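Local coordinates for ethyl tert-butyl ether degradation EthD protein (Ralstonia eutropha JMP134, PDB 3BF4) that is of unknown function but adopts the ferredoxin-like fold of the EthD family, to which an oxidoreductase role is tentatively assigned, at residues H37-D42 and L102-N107; I21-M26 and E88-A93; C56-V61 and V121-D126. The protein carries 3 engineered substitutions. All blocks are in the same frame, centred on the assembly; numbering follows the deposited sequence. Where two conformers were deposited one is given.

Contact 1 of 3, residues H37-D42 and L102-N107; sequences HAYYCD and LGDIAN. With EDO (1,2-ethanediol), chain C.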
loop_
_atom_site.group_PDB
_atom_site.type_symbol
_atom_site.label_atom_id
_atom_site.label_comp_id
_atom_site.label_asym_id
_atom_site.label_seq_id
_atom_site.Cartn_x
_atom_site.Cartn_y
_atom_site.Cartn_z
ATOM N N HIS A 37 2.801 -10.284 14.827
ATOM C CA HIS A 37 1.647 -9.604 14.210
ATOM C C HIS A 37 0.597 -9.135 15.224
ATOM O O HIS A 37 -0.072 -8.132 14.965
ATOM C CB HIS A 37 0.962 -10.484 13.156
ATOM C CG HIS A 37 1.827 -10.816 11.985
ATOM N ND1 HIS A 37 1.849 -10.053 10.837
ATOM C CD2 HIS A 37 2.695 -11.834 11.780
ATOM C CE1 HIS A 37 2.697 -10.585 9.977
ATOM N NE2 HIS A 37 3.224 -11.667 10.522
ATOM N N ALA A 38 0.456 -9.850 16.349
ATOM C CA ALA A 38 -0.503 -9.494 17.416
ATOM C C ALA A 38 -0.101 -8.196 18.115
ATOM O O ALA A 38 -0.922 -7.298 18.259
ATOM C CB ALA A 38 -0.645 -10.638 18.455
ATOM N N TYR A 39 1.158 -8.106 18.546
ATOM C CA TYR A 39 1.684 -6.892 19.201
ATOM C C TYR A 39 1.589 -5.705 18.238
ATOM O O TYR A 39 1.150 -4.619 18.608
ATOM C CB TYR A 39 3.151 -7.086 19.641
ATOM C CG TYR A 39 3.703 -5.952 20.491
ATOM C CD1 TYR A 39 4.142 -4.744 19.900
ATOM C CD2 TYR A 39 3.792 -6.073 21.887
ATOM C CE1 TYR A 39 4.644 -3.700 20.672
ATOM C CE2 TYR A 39 4.304 -5.014 22.681
ATOM C CZ TYR A 39 4.723 -3.835 22.060
ATOM O OH TYR A 39 5.221 -2.787 22.797
ATOM N N TYR A 40 2.017 -5.935 17.004
ATOM C CA TYR A 40 1.984 -4.916 15.963
ATOM C C TYR A 40 0.598 -4.289 15.806
ATOM O O TYR A 40 0.448 -3.075 15.873
ATOM C CB TYR A 40 2.441 -5.520 14.632
ATOM C CG TYR A 40 2.543 -4.532 13.516
ATOM C CD1 TYR A 40 3.336 -3.383 13.655
ATOM C CD2 TYR A 40 1.902 -4.750 12.292
ATOM C CE1 TYR A 40 3.473 -2.462 12.617
ATOM C CE2 TYR A 40 2.040 -3.822 11.230
ATOM C CZ TYR A 40 2.824 -2.688 11.407
ATOM O OH TYR A 40 2.943 -1.782 10.391
ATOM N N CYS A 41 -0.398 -5.146 15.670
ATOM C CA CYS A 41 -1.777 -4.732 15.473
ATOM C C CYS A 41 -2.509 -4.145 16.692
ATOM O O CYS A 41 -3.169 -3.123 16.546
ATOM C CB CYS A 41 -2.576 -5.933 14.975
ATOM S SG CYS A 41 -4.286 -5.592 14.662
ATOM N N ASP A 42 -2.421 -4.808 17.850
ATOM C CA ASP A 42 -3.162 -4.359 19.064
ATOM C C ASP A 42 -2.385 -3.436 20.007
ATOM O O ASP A 42 -3.022 -2.755 20.812
ATOM C CB ASP A 42 -3.950 -5.466 19.859
ATOM C CG ASP A 42 -3.707 -6.897 19.375
ATOM O OD1 ASP A 42 -3.907 -7.142 18.167
ATOM O OD2 ASP A 42 -3.391 -7.788 20.202
ATOM N N LEU A 102 9.828 4.678 16.903
ATOM C CA LEU A 102 10.964 3.845 16.478
ATOM C C LEU A 102 11.492 2.936 17.589
ATOM O O LEU A 102 11.855 1.794 17.322
ATOM C CB LEU A 102 12.109 4.698 15.924
ATOM C CG LEU A 102 11.829 5.438 14.621
ATOM C CD1 LEU A 102 12.972 6.430 14.353
ATOM C CD2 LEU A 102 11.621 4.478 13.430
ATOM N N GLY A 103 11.496 3.433 18.826
ATOM C CA GLY A 103 11.941 2.659 19.983
ATOM C C GLY A 103 11.094 1.435 20.303
ATOM O O GLY A 103 11.585 0.521 20.951
ATOM N N ASP A 104 9.834 1.429 19.856
ATOM C CA ASP A 104 8.895 0.317 20.063
ATOM C C ASP A 104 9.003 -0.806 19.009
ATOM O O ASP A 104 8.488 -1.905 19.252
ATOM C CB ASP A 104 7.447 0.866 20.074
ATOM C CG ASP A 104 6.413 -0.159 20.552
ATOM O OD1 ASP A 104 6.630 -0.790 21.593
ATOM O OD2 ASP A 104 5.381 -0.332 19.880
ATOM N N ILE A 105 9.695 -0.563 17.883
ATOM C CA ILE A 105 9.779 -1.558 16.801
ATOM C C ILE A 105 10.435 -2.868 17.291
ATOM O O ILE A 105 9.966 -3.954 16.945
ATOM C CB ILE A 105 10.441 -1.007 15.500
ATOM C CG1 ILE A 105 9.712 0.254 14.991
ATOM C CG2 ILE A 105 10.420 -2.081 14.401
ATOM C CD1 ILE A 105 10.325 0.879 13.732
ATOM N N ALA A 106 11.474 -2.757 18.120
ATOM C CA ALA A 106 12.160 -3.934 18.710
ATOM C C ALA A 106 11.251 -4.870 19.535
ATOM O O ALA A 106 11.597 -6.023 19.740
ATOM C CB ALA A 106 13.355 -3.490 19.570
ATOM N N ASN A 107 10.117 -4.365 20.026
ATOM C CA ASN A 107 9.164 -5.170 20.793
ATOM C C ASN A 107 8.360 -6.183 19.970
ATOM O O ASN A 107 7.753 -7.085 20.549
ATOM C CB ASN A 107 8.220 -4.256 21.587
ATOM C CG ASN A 107 8.956 -3.418 22.627
ATOM O OD1 ASN A 107 9.880 -3.896 23.280
ATOM N ND2 ASN A 107 8.547 -2.170 22.782
HETATM C C1 EDO C . 4.144 1.323 11.944
HETATM O O1 EDO C . 4.730 0.267 11.158
HETATM C C2 EDO C . 5.176 2.335 12.453
HETATM O O2 EDO C . 6.468 1.737 12.597
#
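Tyr39 meets Asp104 and Asn107 where one end of a ferredoxin-like helix pair closes: it sits in the first turn of helix 37-52, they lie near the C-terminal end of helix 87-103, and a 1,2-ethanediol is bound nearby. Tyr39 OH donates to the syn lone pair of Asp104 OD1 at 2.7 Å, with ring and carboxylate planes 42° apart. CG of Tyr39 stands anti to the backbone N (chi1 -172°), which carries the ring off the helix to Asp104. The same OD1 also accepts Asn107 ND2 at 2.6 Å on its anti side, well out of the carboxylate plane, through a nearly straight bond (161°). Two donors thus fix this oxygen, while OD2 is taken by His44 ND1; the network would be expected to stabilise the charged carboxylate. Asn107 supplies packing as well: its CB lies 3.6 Å from Tyr39 CZ, and its backbone O stands 4.2 Å above the centre of the ring. One residue on, Tyr40 OH shares a 2.8 Å hydrogen bond with O1 of the diol, probably a molecule from the crystallisation liquor, which Tyr27 OH also holds. The Tyr40 ring points from helix 37-52 to the sheet, edge-to-face with Phe35 and Tyr27, and touches Cys80 on strand 76-84 and Val61 on strand 58-66.

Contact 2 of 3, residues I21-M26 and E88-A93; sequences IKVNVM and ENFYAA. Engineered in segment 88-93: Tyr91 (natural residue Gln).
Lys22 NZ is gripped by two groups on the dimer side of strand 21-28: Asn24 OD1, 2.6 Å away, and the carboxylate of Glu62 of the second subunit, with which it forms a salt bridge. The ammonium meets the Asn24 oxygen in the carbonyl plane, on a lone pair, at a C=O...N angle of 141°. Asn24 ND2 in turn donates to Glu62 of the second subunit, so one foreign carboxylate takes both side chains; its charge would be expected to keep the lysine protonated.

Ile21 and Val23 point the other way, to helix 87-103, and here the contact is wholly apolar. Val23 CG2 stands 3.7 Å from the centroid of the Phe90 ring, only 2° off the ring normal, a CH-pi contact in which one methyl sits over the middle of a face and lies about equally far from all six carbons. The second branch, CG1, slides over the far end of the ring, 3.6 Å from Phe90 CZ. Phe90 reaches the strand because its CG is anti to the backbone N (chi1 169°), which lays one face of the ring over the valine. Ile21 adds a looser touch at the root of the ring, with CD1 4.4 Å from Phe90 CB. Phe90 and Ala93 also lean on Leu52 of helix 37-52, and Ile21 on Ile117 of strand 114-120. The neighbouring Tyr91, engineered in place of glutamine, touches Ile117 too. Strand 21-28 is paired with strands 76-84 and 114-120 on its two sides, within an antiparallel sheet of strand order 2-3-1-4 that carries helices 37-52 and 87-103 on one face, as in the ferredoxin-like fold.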
loop_
_atom_site.group_PDB
_atom_site.type_symbol
_atom_site.label_atom_id
_atom_site.label_comp_id
_atom_site.label_asym_id
_atom_site.label_seq_id
_atom_site.Cartn_x
_atom_site.Cartn_y
_atom_site.Cartn_z
ATOM N N ILE A 21 -2.273 12.439 1.698
ATOM C CA ILE A 21 -1.155 11.526 1.553
ATOM C C ILE A 21 -1.464 10.215 2.251
ATOM O O ILE A 21 -2.382 10.130 3.091
ATOM C CB ILE A 21 0.218 12.099 2.062
ATOM C CG1 ILE A 21 0.201 12.388 3.576
ATOM C CG2 ILE A 21 0.614 13.334 1.229
ATOM C CD1 ILE A 21 1.576 12.443 4.213
ATOM N N LYS A 22 -0.661 9.224 1.885
ATOM C CA LYS A 22 -0.685 7.880 2.428
ATOM C C LYS A 22 0.755 7.593 2.833
ATOM O O LYS A 22 1.645 7.679 1.985
ATOM C CB LYS A 22 -1.158 6.931 1.323
ATOM C CG LYS A 22 -1.344 5.477 1.676
ATOM C CD LYS A 22 -2.188 4.796 0.581
ATOM C CE LYS A 22 -2.337 3.303 0.806
ATOM N NZ LYS A 22 -1.059 2.567 0.581
ATOM N N VAL A 23 0.992 7.337 4.121
ATOM C CA VAL A 23 2.324 6.988 4.623
ATOM C C VAL A 23 2.316 5.458 4.755
ATOM O O VAL A 23 1.558 4.920 5.544
ATOM C CB VAL A 23 2.644 7.650 5.971
ATOM C CG1 VAL A 23 4.047 7.240 6.454
ATOM C CG2 VAL A 23 2.530 9.174 5.867
ATOM N N ASN A 24 3.166 4.794 3.982
ATOM C CA ASN A 24 3.293 3.345 3.927
ATOM C C ASN A 24 4.500 2.867 4.726
ATOM O O ASN A 24 5.598 3.392 4.529
ATOM C CB ASN A 24 3.517 2.916 2.467
ATOM C CG ASN A 24 2.358 3.303 1.555
ATOM O OD1 ASN A 24 1.243 2.864 1.764
ATOM N ND2 ASN A 24 2.633 4.105 0.529
ATOM N N VAL A 25 4.297 1.915 5.645
ATOM C CA VAL A 25 5.405 1.273 6.374
ATOM C C VAL A 25 5.309 -0.186 5.931
ATOM O O VAL A 25 4.256 -0.814 6.083
ATOM C CB VAL A 25 5.305 1.417 7.880
ATOM C CG1 VAL A 25 6.563 0.831 8.547
ATOM C CG2 VAL A 25 5.120 2.882 8.261
HETATM N N MSE A 26 6.391 -0.698 5.352
HETATM C CA MSE A 26 6.411 -2.010 4.711
HETATM C C MSE A 26 7.612 -2.818 5.188
HETATM O O MSE A 26 8.750 -2.432 4.935
HETATM C CB MSE A 26 6.439 -1.786 3.202
HETATM C CG MSE A 26 5.300 -0.880 2.734
HETATM SE SE MSE A 26 5.399 -0.313 0.903
HETATM C CE MSE A 26 7.085 0.671 0.949
ATOM N N GLU A 88 2.821 17.876 6.173
ATOM C CA GLU A 88 3.478 18.732 7.177
ATOM C C GLU A 88 3.038 18.363 8.600
ATOM O O GLU A 88 3.876 18.291 9.503
ATOM C CB GLU A 88 3.283 20.224 6.883
ATOM C CG GLU A 88 4.107 20.751 5.667
ATOM C CD GLU A 88 3.677 20.178 4.286
ATOM O OE1 GLU A 88 2.467 19.868 4.093
ATOM O OE2 GLU A 88 4.559 20.005 3.403
ATOM N N ASN A 89 1.744 18.093 8.778
ATOM C CA ASN A 89 1.219 17.642 10.068
ATOM C C ASN A 89 1.750 16.274 10.467
ATOM O O ASN A 89 2.072 16.072 11.652
ATOM C CB ASN A 89 -0.313 17.683 10.123
ATOM C CG ASN A 89 -0.847 19.080 10.375
ATOM O OD1 ASN A 89 -0.363 19.788 11.255
ATOM N ND2 ASN A 89 -1.868 19.466 9.640
ATOM N N PHE A 90 1.854 15.357 9.498
ATOM C CA PHE A 90 2.445 14.043 9.756
ATOM C C PHE A 90 3.887 14.182 10.274
ATOM O O PHE A 90 4.220 13.586 11.298
ATOM C CB PHE A 90 2.414 13.128 8.525
ATOM C CG PHE A 90 3.257 11.877 8.681
ATOM C CD1 PHE A 90 2.787 10.799 9.422
ATOM C CD2 PHE A 90 4.534 11.799 8.108
ATOM C CE1 PHE A 90 3.565 9.654 9.589
ATOM C CE2 PHE A 90 5.319 10.662 8.272
ATOM C CZ PHE A 90 4.832 9.588 9.013
ATOM N N TYR A 91 4.706 14.984 9.580
ATOM C CA TYR A 91 6.104 15.183 9.966
ATOM C C TYR A 91 6.251 15.862 11.315
ATOM O O TYR A 91 7.163 15.509 12.054
ATOM C CB TYR A 91 6.911 15.951 8.920
ATOM C CG TYR A 91 7.040 15.257 7.581
ATOM C CD1 TYR A 91 7.621 13.980 7.472
ATOM C CD2 TYR A 91 6.635 15.902 6.403
ATOM C CE1 TYR A 91 7.746 13.345 6.218
ATOM C CE2 TYR A 91 6.767 15.293 5.156
ATOM C CZ TYR A 91 7.318 14.021 5.065
ATOM O OH TYR A 91 7.444 13.467 3.812
ATOM N N ALA A 92 5.369 16.814 11.632
ATOM C CA ALA A 92 5.382 17.473 12.944
ATOM C C ALA A 92 5.199 16.431 14.039
ATOM O O ALA A 92 5.962 16.423 14.993
ATOM C CB ALA A 92 4.338 18.572 13.049
ATOM N N ALA A 93 4.235 15.528 13.864
ATOM C CA ALA A 93 4.018 14.398 14.798
ATOM C C ALA A 93 5.256 13.491 14.915
ATOM O O ALA A 93 5.586 13.044 16.010
ATOM C CB ALA A 93 2.793 13.556 14.387
#

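Contact 3 of 3, residues C56-V61 and V121-D126; sequences CAYYTV and VVERSD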
loop_
_atom_site.group_PDB
_atom_site.type_symbol
_atom_site.label_atom_id
_atom_site.label_comp_id
_atom_site.label_asym_id
_atom_site.label_seq_id
_atom_site.Cartn_x
_atom_site.Cartn_y
_atom_site.Cartn_z
ATOM N N CYS A 56 -3.621 12.102 11.349
ATOM C CA CYS A 56 -3.984 10.894 10.615
ATOM C C CYS A 56 -5.491 10.668 10.715
ATOM O O CYS A 56 -6.024 10.607 11.825
ATOM C CB CYS A 56 -3.240 9.708 11.203
ATOM S SG CYS A 56 -3.659 8.114 10.454
ATOM N N ALA A 57 -6.167 10.562 9.562
ATOM C CA ALA A 57 -7.614 10.298 9.497
ATOM C C ALA A 57 -7.922 8.864 9.930
ATOM O O ALA A 57 -8.848 8.626 10.688
ATOM C CB ALA A 57 -8.150 10.538 8.071
ATOM N N TYR A 58 -7.159 7.916 9.396
ATOM C CA TYR A 58 -7.278 6.500 9.752
ATOM C C TYR A 58 -6.060 5.750 9.274
ATOM O O TYR A 58 -5.295 6.266 8.454
ATOM C CB TYR A 58 -8.540 5.848 9.151
ATOM C CG TYR A 58 -8.600 5.878 7.640
ATOM C CD1 TYR A 58 -9.272 6.902 6.977
ATOM C CD2 TYR A 58 -7.984 4.879 6.866
ATOM C CE1 TYR A 58 -9.330 6.941 5.574
ATOM C CE2 TYR A 58 -8.028 4.910 5.460
ATOM C CZ TYR A 58 -8.714 5.937 4.824
ATOM O OH TYR A 58 -8.772 5.971 3.465
ATOM N N TYR A 59 -5.890 4.542 9.806
ATOM C CA TYR A 59 -4.836 3.644 9.386
ATOM C C TYR A 59 -5.405 2.311 8.908
ATOM O O TYR A 59 -6.562 1.992 9.174
ATOM C CB TYR A 59 -3.771 3.450 10.478
ATOM C CG TYR A 59 -4.186 2.685 11.724
ATOM C CD1 TYR A 59 -4.179 1.281 11.745
ATOM C CD2 TYR A 59 -4.522 3.356 12.900
ATOM C CE1 TYR A 59 -4.550 0.554 12.912
ATOM C CE2 TYR A 59 -4.887 2.647 14.069
ATOM C CZ TYR A 59 -4.898 1.246 14.064
ATOM O OH TYR A 59 -5.258 0.547 15.201
ATOM N N THR A 60 -4.580 1.583 8.157
ATOM C CA THR A 60 -4.886 0.240 7.677
ATOM C C THR A 60 -3.720 -0.674 8.071
ATOM O O THR A 60 -2.594 -0.200 8.241
ATOM C CB THR A 60 -5.054 0.176 6.115
ATOM O OG1 THR A 60 -3.781 0.269 5.475
ATOM C CG2 THR A 60 -5.966 1.275 5.586
ATOM N N VAL A 61 -3.993 -1.968 8.203
ATOM C CA VAL A 61 -2.980 -2.984 8.534
ATOM C C VAL A 61 -3.261 -4.251 7.719
ATOM O O VAL A 61 -4.423 -4.625 7.528
ATOM C CB VAL A 61 -2.995 -3.374 10.036
ATOM C CG1 VAL A 61 -1.820 -4.331 10.368
ATOM C CG2 VAL A 61 -2.948 -2.157 10.929
ATOM N N VAL A 121 -4.265 9.056 -4.974
ATOM C CA VAL A 121 -4.857 9.397 -6.275
ATOM C C VAL A 121 -6.334 8.982 -6.237
ATOM O O VAL A 121 -7.213 9.786 -6.552
ATOM C CB VAL A 121 -4.058 8.749 -7.424
ATOM C CG1 VAL A 121 -4.723 9.012 -8.771
ATOM C CG2 VAL A 121 -2.604 9.297 -7.412
ATOM N N VAL A 122 -6.587 7.719 -5.894
ATOM C CA VAL A 122 -7.942 7.198 -5.666
ATOM C C VAL A 122 -7.909 6.622 -4.252
ATOM O O VAL A 122 -7.140 5.699 -3.991
ATOM C CB VAL A 122 -8.361 6.111 -6.675
ATOM C CG1 VAL A 122 -9.771 5.543 -6.304
ATOM C CG2 VAL A 122 -8.355 6.655 -8.117
ATOM N N GLU A 123 -8.686 7.208 -3.339
ATOM C CA GLU A 123 -8.755 6.744 -1.944
ATOM C C GLU A 123 -9.516 5.409 -1.908
ATOM O O GLU A 123 -9.071 4.465 -1.266
ATOM C CB GLU A 123 -9.429 7.784 -1.037
ATOM C CG GLU A 123 -9.354 7.433 0.445
ATOM C CD GLU A 123 -10.064 8.409 1.369
ATOM O OE1 GLU A 123 -10.651 9.414 0.908
ATOM O OE2 GLU A 123 -10.025 8.144 2.590
ATOM N N ARG A 124 -10.678 5.377 -2.555
ATOM C CA ARG A 124 -11.452 4.134 -2.765
ATOM C C ARG A 124 -12.400 4.342 -3.940
ATOM O O ARG A 124 -13.171 5.294 -3.947
ATOM C CB ARG A 124 -12.157 3.622 -1.503
ATOM C CG ARG A 124 -13.095 4.561 -0.804
ATOM C CD ARG A 124 -13.568 3.927 0.526
ATOM N NE ARG A 124 -14.449 2.767 0.312
ATOM C CZ ARG A 124 -14.749 1.828 1.225
ATOM N NH1 ARG A 124 -14.249 1.858 2.469
ATOM N NH2 ARG A 124 -15.571 0.831 0.878
ATOM N N SER A 125 -12.312 3.454 -4.928
ATOM C CA SER A 125 -13.041 3.594 -6.201
ATOM C C SER A 125 -14.569 3.621 -6.130
ATOM O O SER A 125 -15.206 4.164 -7.039
ATOM C CB SER A 125 -12.600 2.506 -7.177
ATOM O OG SER A 125 -12.923 1.228 -6.676
ATOM N N ASP A 126 -15.143 3.035 -5.082
ATOM C CA ASP A 126 -16.612 3.029 -4.878
ATOM C C ASP A 126 -17.178 4.276 -4.132
ATOM O O ASP A 126 -18.377 4.301 -3.828
ATOM C CB ASP A 126 -17.061 1.734 -4.167
ATOM C CG ASP A 126 -16.599 1.653 -2.720
ATOM O OD1 ASP A 126 -15.451 2.031 -2.440
ATOM O OD2 ASP A 126 -17.388 1.197 -1.869
#
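Hydrogen bonding carries the direct link between the segments: Tyr58 OH donates to Glu123 OE2 over 2.7 Å. The carboxylate offers its anti lone pair and lies nearly in the plane of the phenol ring, the two planes being only 6° apart. OE2 therefore approaches the ring at its edge, 3.3 Å from Tyr58 CE1. Because the anti lone pair faces the glutamate's own chain, CG of Glu123 also comes alongside, 3.4 Å from Tyr58 OH. The two side chains advance from opposite directions. Glu123 is stretched out to span the gap, and Tyr58 has its CG between the backbone N and the carbonyl carbon (chi1 60°), leaving the ring projecting from the strand toward the C-terminal segment. Across the dimer, Tyr59 N of the second subunit donates to Ser125 OG.

Backbone pairing belongs to the sheet. Tyr58 and Thr60 bond to Ile83 and Ala81 of strand 76-84; strand 58-66 is an outermost strand within its own chain. Val61 and Val122 each pair antiparallel with a strand of the second subunit, and the sheet runs on across the interface. Such joining of two ferredoxin-like sheets is consistent with the dimeric alpha+beta barrels of EthD relatives, with the C-terminal tail of each chain reaching over to its partner.

Charged interactions link residues within the tail. Arg124 NE makes a salt bridge to Asp126 OD1 at 3.0 Å, nearly straight (166°) and on the syn side of the carboxylate; a weak bond of 3.3 Å runs from Arg124 NH2 to Asp126 OD2. The guanidinium, thus held at its edge, makes a cation-pi contact with Tyr58 of the second subunit, and the reciprocal pair places Arg124 of that subunit against Tyr58 here.

Overall arrangement
Contacts 1 and 2 both use helix 87-103, one at its C-terminal end and the other near its start, with centres 18 Å apart; together they tie this helix to helix 37-52 and to strand 21-28. Contact 3 lies on the opposite side of the chain's centre from contact 1, about 22 Å between centres, yet the two touch: Tyr40 CE2 packs 4.0 Å from Val61 CG1, so the tyrosine that binds the diol also rests on the strand of contact 3. Contacts 2 and 3, centres 13 Å apart, reach the same sheet without touching and both engage the second subunit. Contact 1 alone includes the bound ethanediol.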